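Local atomic coordinates of EchA1_1 (PDB entry 3R9T), a protein that probably hydrates 2-enoyl-CoA thioesters to (3S)-3-hydroxyacyl-CoA in fatty acid metabolism, as a member of the enoyl-CoA hydratase/isomerase (crotonase) family. Residues 132-137 with 172-177; 149-154 with 231-236; 155-160 with 178-183. All blocks are in the same frame, centred on the assembly; numbering follows the deposited sequence.

Contact 1: residues 132-137 with 172-177; sequences AQFGLP and LSAAAA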
loop_
_atom_site.group_PDB
_atom_site.type_symbol
_atom_site.label_atom_id
_atom_site.label_comp_id
_atom_site.label_asym_id
_atom_site.label_seq_id
_atom_site.Cartn_x
_atom_site.Cartn_y
_atom_site.Cartn_z
ATOM N N ALA B 132 -12.940 5.961 -20.335
ATOM C CA ALA B 132 -11.487 5.770 -20.298
ATOM C C ALA B 132 -11.131 4.349 -19.940
ATOM O O ALA B 132 -11.810 3.713 -19.145
ATOM C CB ALA B 132 -10.830 6.725 -19.310
ATOM N N GLN B 133 -10.064 3.874 -20.565
ATOM C CA GLN B 133 -9.481 2.575 -20.309
ATOM C C GLN B 133 -8.011 2.752 -19.900
ATOM O O GLN B 133 -7.272 3.537 -20.505
ATOM C CB GLN B 133 -9.574 1.746 -21.588
ATOM C CG GLN B 133 -9.175 0.308 -21.433
ATOM C CD GLN B 133 -9.501 -0.525 -22.667
ATOM O OE1 GLN B 133 -8.874 -0.373 -23.713
ATOM N NE2 GLN B 133 -10.474 -1.420 -22.540
ATOM N N PHE B 134 -7.601 2.021 -18.870
ATOM C CA PHE B 134 -6.238 2.061 -18.359
ATOM C C PHE B 134 -5.579 0.718 -18.595
ATOM O O PHE B 134 -6.254 -0.252 -18.939
ATOM C CB PHE B 134 -6.239 2.375 -16.871
ATOM C CG PHE B 134 -6.790 3.732 -16.558
ATOM C CD1 PHE B 134 -5.959 4.840 -16.542
ATOM C CD2 PHE B 134 -8.139 3.915 -16.335
ATOM C CE1 PHE B 134 -6.453 6.115 -16.293
ATOM C CE2 PHE B 134 -8.642 5.198 -16.064
ATOM C CZ PHE B 134 -7.801 6.290 -16.039
ATOM N N GLY B 135 -4.263 0.669 -18.426
ATOM C CA GLY B 135 -3.537 -0.606 -18.538
ATOM C C GLY B 135 -2.088 -0.404 -18.908
ATOM O O GLY B 135 -1.674 0.711 -19.270
ATOM N N LEU B 136 -1.321 -1.489 -18.800
ATOM C CA LEU B 136 0.112 -1.511 -19.134
ATOM C C LEU B 136 0.384 -2.679 -20.084
ATOM O O LEU B 136 0.921 -3.716 -19.682
ATOM C CB LEU B 136 0.992 -1.616 -17.888
ATOM C CG LEU B 136 0.853 -0.466 -16.878
ATOM C CD1 LEU B 136 1.590 -0.835 -15.579
ATOM C CD2 LEU B 136 1.341 0.847 -17.479
ATOM N N PRO B 137 0.037 -2.498 -21.363
ATOM C CA PRO B 137 0.159 -3.556 -22.362
ATOM C C PRO B 137 1.563 -3.764 -22.919
ATOM O O PRO B 137 1.738 -4.584 -23.827
ATOM C CB PRO B 137 -0.788 -3.071 -23.474
ATOM C CG PRO B 137 -0.689 -1.606 -23.414
ATOM C CD PRO B 137 -0.583 -1.285 -21.932
ATOM N N LEU B 172 -7.940 -2.139 -17.848
ATOM C CA LEU B 172 -8.715 -1.920 -16.631
ATOM C C LEU B 172 -9.723 -0.815 -16.967
ATOM O O LEU B 172 -9.324 0.208 -17.532
ATOM C CB LEU B 172 -7.748 -1.451 -15.523
ATOM C CG LEU B 172 -8.252 -1.335 -14.085
ATOM C CD1 LEU B 172 -8.467 -2.705 -13.451
ATOM C CD2 LEU B 172 -7.283 -0.514 -13.249
ATOM N N SER B 173 -11.015 -1.010 -16.675
ATOM C CA SER B 173 -11.996 0.069 -16.875
ATOM C C SER B 173 -11.790 1.224 -15.903
ATOM O O SER B 173 -11.162 1.081 -14.861
ATOM C CB SER B 173 -13.437 -0.432 -16.707
ATOM O OG SER B 173 -13.679 -0.885 -15.385
ATOM N N ALA B 174 -12.368 2.365 -16.230
ATOM C CA ALA B 174 -12.330 3.515 -15.327
ATOM C C ALA B 174 -12.990 3.167 -14.000
ATOM O O ALA B 174 -12.468 3.482 -12.938
ATOM C CB ALA B 174 -13.004 4.714 -15.959
ATOM N N ALA B 175 -14.107 2.466 -14.063
ATOM C CA ALA B 175 -14.792 2.058 -12.860
ATOM C C ALA B 175 -13.924 1.153 -11.977
ATOM O O ALA B 175 -13.855 1.351 -10.773
ATOM C CB ALA B 175 -16.062 1.351 -13.229
ATOM N N ALA B 176 -13.267 0.166 -12.581
ATOM C CA ALA B 176 -12.426 -0.754 -11.800
ATOM C C ALA B 176 -11.227 0.009 -11.217
ATOM O O ALA B 176 -10.828 -0.226 -10.068
ATOM C CB ALA B 176 -11.947 -1.936 -12.656
ATOM N N ALA B 177 -10.667 0.922 -12.006
ATOM C CA ALA B 177 -9.569 1.762 -11.519
ATOM C C ALA B 177 -10.012 2.560 -10.315
ATOM O O ALA B 177 -9.281 2.656 -9.326
ATOM C CB ALA B 177 -9.064 2.685 -12.609
HETATM O O HOH W 1 -13.979 2.271 -19.089
#
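Phe134 and Leu172 face each other as an antiparallel hydrogen-bonded pair and exchange two backbone bonds. Phe134 N donates to Leu172 O at 2.8 Å, with an N-H...O angle of 174°. The return bond, Leu172 N to Phe134 O, is equally short at 2.8 Å. Gln133 and Ser173 form the next, non-hydrogen-bonded pair. Beyond it the second strand turns into helix 174-180, and Ala174 N makes only a weak bond to Ala132 O at 3.3 Å. A water spans the same two atoms, donating to Ala132 O at 2.6 Å and accepting from Ala174 N. Ser173 sits at the N-cap, where its OG accepts from Ala176 N at 3.0 Å and satisfies an amide of the first turn.

Packing gathers round the Phe134 ring. Its CG lies anti to the carbonyl carbon (chi1 -64°), which sends the ring along the start of the helix. Ala174 CA meets the ring edge at CE2, and Ala177 CB comes obliquely to CD2 at 4.0 Å. Val108 of strand 104-108 and Ile183 add further apolar contacts to this aromatic side chain. Gln133, on the other face with Ser173, stretches out with CG anti to its own N (chi1 -172°) and brushes Leu172 O with CG. On its far side strand 133-135 pairs with 111-113, so 172-173 is an outer strand of a small three-stranded mixed sheet. The contact thus combines directional backbone bonding with apolar packing: two strong bonds fix the strand register, while Ala174 and Ala177 lie beside the Phe134 ring where the capped helix starts against the sheet.

Contact 2: residues 149-154 with 231-236; sequences GVFRIA and PGWDRT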
loop_
_atom_site.group_PDB
_atom_site.type_symbol
_atom_site.label_atom_id
_atom_site.label_comp_id
_atom_site.label_asym_id
_atom_site.label_seq_id
_atom_site.Cartn_x
_atom_site.Cartn_y
_atom_site.Cartn_z
ATOM N N GLY B 149 5.814 2.760 -14.684
ATOM C CA GLY B 149 4.650 1.902 -14.427
ATOM C C GLY B 149 5.023 0.618 -13.694
ATOM O O GLY B 149 4.293 0.140 -12.828
ATOM N N VAL B 150 6.169 0.047 -14.030
ATOM C CA VAL B 150 6.544 -1.252 -13.451
ATOM C C VAL B 150 6.703 -1.198 -11.932
ATOM O O VAL B 150 6.328 -2.150 -11.245
ATOM C CB VAL B 150 7.832 -1.851 -14.075
ATOM C CG1 VAL B 150 8.156 -3.205 -13.421
ATOM C CG2 VAL B 150 7.688 -2.019 -15.577
ATOM N N PHE B 151 7.249 -0.108 -11.400
ATOM C CA PHE B 151 7.372 -0.000 -9.957
ATOM C C PHE B 151 6.318 0.860 -9.260
ATOM O O PHE B 151 6.181 0.758 -8.041
ATOM C CB PHE B 151 8.785 0.439 -9.558
ATOM C CG PHE B 151 9.145 1.848 -9.958
ATOM C CD1 PHE B 151 9.851 2.095 -11.132
ATOM C CD2 PHE B 151 8.833 2.921 -9.117
ATOM C CE1 PHE B 151 10.204 3.399 -11.482
ATOM C CE2 PHE B 151 9.201 4.224 -9.448
ATOM C CZ PHE B 151 9.888 4.462 -10.615
ATOM N N ARG B 152 5.569 1.694 -9.984
ATOM C CA ARG B 152 4.528 2.476 -9.324
ATOM C C ARG B 152 3.201 1.756 -9.269
ATOM O O ARG B 152 2.398 2.080 -8.402
ATOM C CB ARG B 152 4.319 3.837 -9.988
ATOM C CG ARG B 152 5.489 4.765 -9.774
ATOM C CD ARG B 152 5.370 6.051 -10.557
ATOM N NE ARG B 152 6.355 7.041 -10.095
ATOM C CZ ARG B 152 6.761 8.102 -10.801
ATOM N NH1 ARG B 152 6.295 8.343 -12.025
ATOM N NH2 ARG B 152 7.658 8.934 -10.287
ATOM N N ILE B 153 2.956 0.797 -10.167
ATOM C CA ILE B 153 1.619 0.205 -10.233
ATOM C C ILE B 153 1.309 -0.524 -8.910
ATOM O O ILE B 153 0.203 -0.363 -8.353
ATOM C CB ILE B 153 1.384 -0.686 -11.494
ATOM C CG1 ILE B 153 -0.106 -1.005 -11.646
ATOM C CG2 ILE B 153 2.207 -1.926 -11.443
ATOM C CD1 ILE B 153 -0.943 0.177 -12.019
ATOM N N ALA B 154 2.289 -1.238 -8.361
ATOM C CA ALA B 154 2.064 -1.952 -7.111
ATOM C C ALA B 154 2.131 -1.053 -5.891
ATOM O O ALA B 154 1.786 -1.481 -4.788
ATOM C CB ALA B 154 3.034 -3.128 -6.955
ATOM N N PRO B 231 15.690 3.815 -6.745
ATOM C CA PRO B 231 16.016 2.421 -7.053
ATOM C C PRO B 231 15.137 1.847 -8.161
ATOM O O PRO B 231 15.631 1.103 -8.995
ATOM C CB PRO B 231 15.792 1.697 -5.720
ATOM C CG PRO B 231 15.985 2.772 -4.694
ATOM C CD PRO B 231 15.389 3.996 -5.317
ATOM N N GLY B 232 13.861 2.209 -8.164
ATOM C CA GLY B 232 12.945 1.812 -9.229
ATOM C C GLY B 232 13.386 2.295 -10.592
ATOM O O GLY B 232 13.372 1.525 -11.554
ATOM N N TRP B 233 13.765 3.571 -10.680
ATOM C CA TRP B 233 14.274 4.114 -11.940
ATOM C C TRP B 233 15.541 3.401 -12.379
ATOM O O TRP B 233 15.696 3.065 -13.552
ATOM C CB TRP B 233 14.532 5.610 -11.846
ATOM C CG TRP B 233 13.269 6.440 -11.800
ATOM C CD1 TRP B 233 12.902 7.308 -10.803
ATOM C CD2 TRP B 233 12.216 6.497 -12.784
ATOM N NE1 TRP B 233 11.694 7.880 -11.096
ATOM C CE2 TRP B 233 11.254 7.412 -12.304
ATOM C CE3 TRP B 233 11.985 5.860 -14.012
ATOM C CZ2 TRP B 233 10.082 7.714 -13.004
ATOM C CZ3 TRP B 233 10.806 6.164 -14.712
ATOM C CH2 TRP B 233 9.869 7.073 -14.195
ATOM N N ASP B 234 16.464 3.222 -11.442
ATOM C CA ASP B 234 17.722 2.538 -11.720
ATOM C C ASP B 234 17.488 1.115 -12.246
ATOM O O ASP B 234 18.092 0.727 -13.254
ATOM C CB ASP B 234 18.584 2.496 -10.463
ATOM C CG ASP B 234 19.135 3.855 -10.072
ATOM O OD1 ASP B 234 19.001 4.826 -10.848
ATOM O OD2 ASP B 234 19.713 3.940 -8.968
ATOM N N ARG B 235 16.605 0.356 -11.582
ATOM C CA ARG B 235 16.276 -1.026 -12.023
ATOM C C ARG B 235 15.590 -1.039 -13.366
ATOM O O ARG B 235 15.886 -1.880 -14.199
ATOM C CB ARG B 235 15.429 -1.776 -10.999
ATOM C CG ARG B 235 16.203 -2.122 -9.767
ATOM C CD ARG B 235 15.388 -2.930 -8.795
ATOM N NE ARG B 235 16.115 -3.019 -7.537
ATOM C CZ ARG B 235 15.776 -2.415 -6.401
ATOM N NH1 ARG B 235 14.656 -1.707 -6.309
ATOM N NH2 ARG B 235 16.552 -2.549 -5.328
ATOM N N THR B 236 14.685 -0.093 -13.588
ATOM C CA THR B 236 14.006 0.023 -14.880
ATOM C C THR B 236 14.983 0.299 -16.025
ATOM O O THR B 236 14.935 -0.358 -17.069
ATOM C CB THR B 236 12.928 1.125 -14.835
ATOM O OG1 THR B 236 11.949 0.794 -13.836
ATOM C CG2 THR B 236 12.265 1.302 -16.222
HETATM O O HOH W 2 9.188 1.663 -14.630
#
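Phe151 and Trp233 form a T-shaped (edge-to-face) pair at a crossing of two helices in this crotonase-family subunit. The axes of 149-154 and 231-236 pass 9.5 Å apart, roughly antiparallel at 140°. Phe151 CZ points at the middle of the indole, 3.7 Å from Trp233 CE2, with the ring planes at 85°. In a CH-pi contact, Gly232 CA lies over one face of the Phe151 ring, 3.8 Å from its centroid; the lack of a side chain on Gly232 admits the ring. Phe151 gets there with CG between its own N and carbonyl carbon (chi1 68°).

Among charged groups, the Arg152 guanidinium presents a face to Trp233 CZ2, its plane nearly perpendicular to the indole; Val96 O and Asp229 hold its nitrogens. Arg97 adds a cation-pi contact. Ile217 of the second subunit packs on Phe151 and Thr236. Thr236 also packs on Ala146, so the crossing backs the benzoic acid pocket.

Of the polar groups, Thr236 OG1 lies at the ring edge, near its plane, 3.7 Å from Phe151 CD1. A water donates to this OG1 and accepts weakly from Val150 N. Thr236 OG1 donates to Gly232 O at 2.8 Å, on the face of that carbonyl opposite Thr236 N.

Contact 3: residues 155-160 with 178-183; sequences EQLPRK and RDWGLI
The Trp180 indole meets Pro158 CG obliquely, 3.8 Å from Trp180 CE3, and the two side chains cross at about a right angle. The other flat group, the Arg178 guanidinium, has Asp179 OD1 at its edge, near its plane, in a salt bridge on the surface of helix 174-180. That helix ends in a Schellman motif: Gly181 takes the positive phi and the chain bonds back into the last turn. The other segment, 155-160, links helix 149-156 to helix 159-168, with Pro158 at the N-cap of the latter.

Deeper in, Leu157 lies obliquely against Leu182, CD2 to CB at 3.8 Å, and Ala162 and Leu165 of helix 159-168 also pack on Leu157. Leu182, whose CG is anti to the backbone N (chi1 177°), carries CD1 to Gln156 CB at 4.1 Å. The amide of Gln156 turns to other partners: NE2 donates to Leu121 O, and OE1 accepts from Lys160 NZ of the third subunit, so the contact is part of the interface between subunits.

Between the segments the polar link is made through water. Gln156 O accepts from two waters, one of which also donates to Trp180 O and the other to Gly181 O at 2.7 Å.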
loop_
_atom_site.group_PDB
_atom_site.type_symbol
_atom_site.label_atom_id
_atom_site.label_comp_id
_atom_site.label_asym_id
_atom_site.label_seq_id
_atom_site.Cartn_x
_atom_site.Cartn_y
_atom_site.Cartn_z
ATOM N N GLU B 155 2.580 0.176 -6.086
ATOM C CA GLU B 155 2.538 1.190 -5.030
ATOM C C GLU B 155 1.166 1.852 -4.878
ATOM O O GLU B 155 0.863 2.429 -3.826
ATOM C CB GLU B 155 3.574 2.251 -5.320
ATOM C CG GLU B 155 4.975 1.732 -5.128
ATOM C CD GLU B 155 6.067 2.716 -5.491
ATOM O OE1 GLU B 155 5.768 3.777 -6.085
ATOM O OE2 GLU B 155 7.251 2.399 -5.202
ATOM N N GLN B 156 0.351 1.774 -5.922
ATOM C CA GLN B 156 -0.912 2.503 -5.956
ATOM C C GLN B 156 -2.160 1.644 -6.066
ATOM O O GLN B 156 -3.263 2.158 -5.939
ATOM C CB GLN B 156 -0.870 3.526 -7.076
ATOM C CG GLN B 156 0.320 4.450 -6.934
ATOM C CD GLN B 156 0.288 5.621 -7.878
ATOM O OE1 GLN B 156 -0.777 6.011 -8.365
ATOM N NE2 GLN B 156 1.459 6.195 -8.158
ATOM N N LEU B 157 -1.972 0.356 -6.322
ATOM C CA LEU B 157 -3.033 -0.633 -6.377
ATOM C C LEU B 157 -2.639 -1.770 -5.452
ATOM O O LEU B 157 -1.452 -1.963 -5.195
ATOM C CB LEU B 157 -3.151 -1.185 -7.802
ATOM C CG LEU B 157 -3.996 -0.500 -8.866
ATOM C CD1 LEU B 157 -3.889 -1.246 -10.176
ATOM C CD2 LEU B 157 -5.430 -0.506 -8.443
ATOM N N PRO B 158 -3.611 -2.544 -4.948
ATOM C CA PRO B 158 -3.245 -3.710 -4.156
ATOM C C PRO B 158 -2.271 -4.591 -4.913
ATOM O O PRO B 158 -2.375 -4.780 -6.120
ATOM C CB PRO B 158 -4.573 -4.427 -3.957
ATOM C CG PRO B 158 -5.567 -3.336 -3.986
ATOM C CD PRO B 158 -5.073 -2.406 -5.050
ATOM N N ARG B 159 -1.311 -5.124 -4.192
ATOM C CA ARG B 159 -0.235 -5.839 -4.828
ATOM C C ARG B 159 -0.694 -6.884 -5.840
ATOM O O ARG B 159 -0.219 -6.884 -6.969
ATOM C CB ARG B 159 0.629 -6.488 -3.765
ATOM C CG ARG B 159 1.497 -7.609 -4.254
ATOM C CD ARG B 159 2.628 -7.091 -5.068
ATOM N NE ARG B 159 3.618 -6.414 -4.242
ATOM C CZ ARG B 159 4.761 -5.916 -4.702
ATOM N NH1 ARG B 159 5.060 -6.010 -5.995
ATOM N NH2 ARG B 159 5.610 -5.320 -3.870
ATOM N N LYS B 160 -1.581 -7.783 -5.453
ATOM C CA LYS B 160 -2.012 -8.826 -6.385
ATOM C C LYS B 160 -2.739 -8.256 -7.608
ATOM O O LYS B 160 -2.550 -8.735 -8.721
ATOM C CB LYS B 160 -2.896 -9.871 -5.682
ATOM C CG LYS B 160 -2.188 -11.175 -5.376
ATOM C CD LYS B 160 -1.023 -11.009 -4.450
ATOM C CE LYS B 160 -0.426 -12.366 -4.128
ATOM N NZ LYS B 160 0.804 -12.214 -3.323
ATOM N N ARG B 178 -11.219 3.113 -10.372
ATOM C CA ARG B 178 -11.740 3.876 -9.251
ATOM C C ARG B 178 -11.996 2.988 -8.040
ATOM O O ARG B 178 -11.705 3.385 -6.919
ATOM C CB ARG B 178 -13.019 4.618 -9.640
ATOM C CG ARG B 178 -13.433 5.684 -8.648
ATOM C CD ARG B 178 -14.889 5.600 -8.300
ATOM N NE ARG B 178 -15.232 4.312 -7.702
ATOM C CZ ARG B 178 -15.303 4.049 -6.400
ATOM N NH1 ARG B 178 -15.054 4.979 -5.481
ATOM N NH2 ARG B 178 -15.634 2.827 -6.012
ATOM N N ASP B 179 -12.527 1.790 -8.258
ATOM C CA ASP B 179 -12.830 0.881 -7.155
ATOM C C ASP B 179 -11.594 0.504 -6.361
ATOM O O ASP B 179 -11.677 0.291 -5.148
ATOM C CB ASP B 179 -13.459 -0.419 -7.671
ATOM C CG ASP B 179 -14.835 -0.218 -8.271
ATOM O OD1 ASP B 179 -15.475 0.821 -8.033
ATOM O OD2 ASP B 179 -15.288 -1.131 -9.002
ATOM N N TRP B 180 -10.467 0.373 -7.040
ATOM C CA TRP B 180 -9.242 -0.091 -6.390
ATOM C C TRP B 180 -8.540 1.070 -5.689
ATOM O O TRP B 180 -7.647 0.867 -4.863
ATOM C CB TRP B 180 -8.328 -0.825 -7.381
ATOM C CG TRP B 180 -8.856 -2.207 -7.752
ATOM C CD1 TRP B 180 -9.195 -2.670 -9.004
ATOM C CD2 TRP B 180 -9.137 -3.276 -6.844
ATOM N NE1 TRP B 180 -9.658 -3.961 -8.918
ATOM C CE2 TRP B 180 -9.643 -4.350 -7.603
ATOM C CE3 TRP B 180 -9.030 -3.419 -5.457
ATOM C CZ2 TRP B 180 -10.023 -5.552 -7.021
ATOM C CZ3 TRP B 180 -9.411 -4.611 -4.882
ATOM C CH2 TRP B 180 -9.896 -5.665 -5.665
ATOM N N GLY B 181 -8.958 2.291 -6.005
ATOM C CA GLY B 181 -8.388 3.493 -5.369
ATOM C C GLY B 181 -7.271 4.098 -6.183
ATOM O O GLY B 181 -6.549 5.008 -5.759
ATOM N N LEU B 182 -7.158 3.616 -7.398
ATOM C CA LEU B 182 -6.189 4.134 -8.348
ATOM C C LEU B 182 -6.449 5.480 -9.076
ATOM O O LEU B 182 -5.513 6.182 -9.521
ATOM C CB LEU B 182 -6.068 3.104 -9.430
ATOM C CG LEU B 182 -5.141 3.498 -10.574
ATOM C CD1 LEU B 182 -3.689 3.647 -10.036
ATOM C CD2 LEU B 182 -5.205 2.498 -11.719
ATOM N N ILE B 183 -7.707 5.750 -9.351
ATOM C CA ILE B 183 -8.127 7.071 -9.784
ATOM C C ILE B 183 -9.111 7.506 -8.724
ATOM O O ILE B 183 -9.586 6.680 -7.918
ATOM C CB ILE B 183 -8.727 7.086 -11.198
ATOM C CG1 ILE B 183 -10.058 6.328 -11.244
ATOM C CG2 ILE B 183 -7.700 6.539 -12.220
ATOM C CD1 ILE B 183 -10.807 6.532 -12.566
HETATM O O HOH W 3 -3.836 4.862 -5.481
HETATM O O HOH W 4 -5.223 0.935 -4.283
#

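Overall arrangement
Of the contacting parts, strand 133-135 comes first, and contact 1 closes at strand 172-173, 35 residues beyond Pro137. Within that loop run helices 149-156 and 159-168, which supply the first segments of contacts 2 and 3. Contact 3 closes just after contact 1, on the end of helix 174-180, so these two cross; Ala177 O and Leu182 N join them by a probable hydrogen bond of 3.0 Å. Contact 2 closes last, at helix 230-243, crossing contact 1 and enclosing contact 3. Leu136 touches Gly149 and Ile153, joining contact 1 to contact 2. Together they tie strands 133-135 and 172-173 to helices 149-156, 174-180 and 230-243, and contacts 2 and 3 both touch the second subunit.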